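Local coordinates for protein 2,3-dehydroadipyl-CoA hydratase (Escherichia coli, PDB 4FZW) that catalyses the reversible hydration of 2,3-dehydroadipyl-CoA to 3-hydroxyadipyl-CoA in the breakdown of phenylacetate, at residues 80-83 / 84-87. Residues are numbered along the deposited sequence; the frame is centred on the assembly and turned at random.
Sequences LNDT and RPQL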
ATOM      1  N   LEU B  80      18.269  19.362   6.319  1.00 76.17           N
ATOM      2  CA  LEU B  80      18.431  17.971   5.876  1.00 79.19           C
ATOM      3  C   LEU B  80      18.939  17.023   6.971  1.00 75.38           C
ATOM      4  O   LEU B  80      18.518  15.872   7.054  1.00 68.84           O
ATOM      5  CB  LEU B  80      19.378  17.904   4.681  1.00 73.41           C
ATOM      6  CG  LEU B  80      18.830  18.437   3.356  1.00 74.45           C
ATOM      7  CD1 LEU B  80      19.958  18.851   2.436  1.00 69.79           C
ATOM      8  CD2 LEU B  80      17.963  17.380   2.708  1.00 67.01           C
ATOM      9  N   ASN B  81      19.844  17.517   7.807  1.00 76.13           N
ATOM     10  CA  ASN B  81      20.479  16.689   8.822  1.00 77.79           C
ATOM     11  C   ASN B  81      19.943  16.896  10.245  1.00 84.16           C
ATOM     12  O   ASN B  81      20.549  16.425  11.212  1.00 84.85           O
ATOM     13  CB  ASN B  81      21.995  16.901   8.804  1.00 86.61           C
ATOM     14  N   ASP B  82      18.810  17.587  10.367  1.00 78.22           N
ATOM     15  CA  ASP B  82      18.211  17.893  11.666  1.00 71.33           C
ATOM     16  C   ASP B  82      17.903  16.648  12.496  1.00 65.80           C
ATOM     17  O   ASP B  82      17.491  15.618  11.965  1.00 57.83           O
ATOM     18  CB  ASP B  82      16.928  18.713  11.474  1.00 72.16           C
ATOM     19  CG  ASP B  82      16.418  19.327  12.768  1.00 69.14           C
ATOM     20  OD1 ASP B  82      16.837  18.894  13.859  1.00 67.68           O
ATOM     21  OD2 ASP B  82      15.585  20.247  12.689  1.00 69.05           O
ATOM     22  N   THR B  83      18.088  16.767  13.808  1.00 69.89           N
ATOM     23  CA  THR B  83      17.832  15.677  14.747  1.00 68.46           C
ATOM     24  C   THR B  83      16.347  15.454  15.026  1.00 60.87           C
ATOM     25  O   THR B  83      15.918  14.323  15.269  1.00 60.42           O
ATOM     26  CB  THR B  83      18.534  15.945  16.099  1.00 77.44           C
ATOM     27  OG1 THR B  83      18.361  14.816  16.964  1.00 80.60           O
ATOM     28  CG2 THR B  83      17.958  17.197  16.768  1.00 67.50           C
ATOM     29  N   ARG B  84      15.574  16.538  14.971  1.00 56.12           N
ATOM     30  CA  ARG B  84      14.172  16.550  15.414  1.00 54.62           C
ATOM     31  C   ARG B  84      13.265  15.448  14.851  1.00 48.17           C
ATOM     32  O   ARG B  84      12.484  14.853  15.587  1.00 42.63           O
ATOM     33  CB  ARG B  84      13.538  17.917  15.153  1.00 55.07           C
ATOM     34  CG  ARG B  84      13.669  18.904  16.300  1.00 59.65           C
ATOM     35  CD  ARG B  84      13.085  20.248  15.912  1.00 57.97           C
ATOM     36  NE  ARG B  84      11.848  20.529  16.626  1.00 57.94           N
ATOM     37  CZ  ARG B  84      11.808  21.035  17.852  1.00 66.01           C
ATOM     38  NH1 ARG B  84      12.941  21.300  18.490  1.00 67.40           N
ATOM     39  NH2 ARG B  84      10.644  21.272  18.440  1.00 66.59           N
ATOM     40  N   PRO B  85      13.355  15.185  13.538  1.00 47.22           N
ATOM     41  CA  PRO B  85      12.467  14.176  12.957  1.00 43.27           C
ATOM     42  C   PRO B  85      12.567  12.786  13.584  1.00 42.97           C
ATOM     43  O   PRO B  85      11.550  12.093  13.673  1.00 38.93           O
ATOM     44  CB  PRO B  85      12.884  14.171  11.493  1.00 41.19           C
ATOM     45  CG  PRO B  85      13.233  15.626  11.248  1.00 44.06           C
ATOM     46  CD  PRO B  85      13.951  16.048  12.500  1.00 44.33           C
ATOM     47  N   GLN B  86      13.751  12.396  14.043  1.00 45.99           N
ATOM     48  CA  GLN B  86      13.933  11.078  14.647  1.00 47.70           C
ATOM     49  C   GLN B  86      13.394  11.060  16.078  1.00 39.84           C
ATOM     50  O   GLN B  86      13.040  10.007  16.600  1.00 37.63           O
ATOM     51  CB  GLN B  86      15.418  10.694  14.648  1.00 51.66           C
ATOM     52  CG  GLN B  86      16.218  11.565  15.612  1.00 58.05           C
ATOM     53  CD  GLN B  86      17.690  11.222  15.685  1.00 72.24           C
ATOM     54  OE1 GLN B  86      18.256  10.583  14.784  1.00 72.06           O
ATOM     55  NE2 GLN B  86      18.329  11.660  16.773  1.00 70.44           N
ATOM     56  N   LEU B  87      13.342  12.225  16.719  1.00 46.69           N
ATOM     57  CA  LEU B  87      12.704  12.334  18.043  1.00 43.49           C
ATOM     58  C   LEU B  87      11.196  12.128  17.917  1.00 37.97           C
ATOM     59  O   LEU B  87      10.589  11.384  18.692  1.00 38.20           O
ATOM     60  CB  LEU B  87      12.996  13.682  18.685  1.00 46.68           C
ATOM     61  CG  LEU B  87      14.458  14.086  18.850  1.00 51.34           C
ATOM     62  CD1 LEU B  87      14.550  15.386  19.647  1.00 52.19           C
ATOM     63  CD2 LEU B  87      15.240  12.963  19.524  1.00 45.83           C
TER
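Asp82 reaches forward along the chain to Arg84 and takes the backbone N-H there: Arg84 N lies 2.9 Å from Asp82 OD1, in an almost straight bond (175° at the hydrogen). The donor does not come in the plane of the carboxylate but from above it, 61° out. Asp82 CG stands anti to its own backbone N (chi1 -167°); this places the carboxylate beside the carbonyl carbon, where OD1 can reach the amide of Arg84. This is a capping bond at the turn where the chain, having left helix 76-80, enters helix 84-92, on the surface of a crotonase-fold subunit. With an alanine here, Arg84 N would probably lose its acceptor and Lys74, whose NZ forms a salt bridge with OD2, its charged mate.

The Asp82 and Arg84 side chains run alongside each other, yet their charged ends do not pair: Asp82 OD2 is 5.4 Å from Arg84 NE, and the carboxylate and guanidinium planes are turned well away from parallel. The guanidinium instead gives NH2 to Leu29 O and NE to a bound glycerol, probably from the crystallisation liquor.

Pro85 CD sits 3.6 Å from Asp82 O and 4.1 Å from Asp82 CB, while the ring also meets Arg228 of a neighbouring subunit. Gln86 NE2 lies 3.2 Å from Thr83 OG1, though the placement of the Gln86 side chain is doubtful. The Leu87 side chain packs on Leu34 and Val38 of helix 31-46.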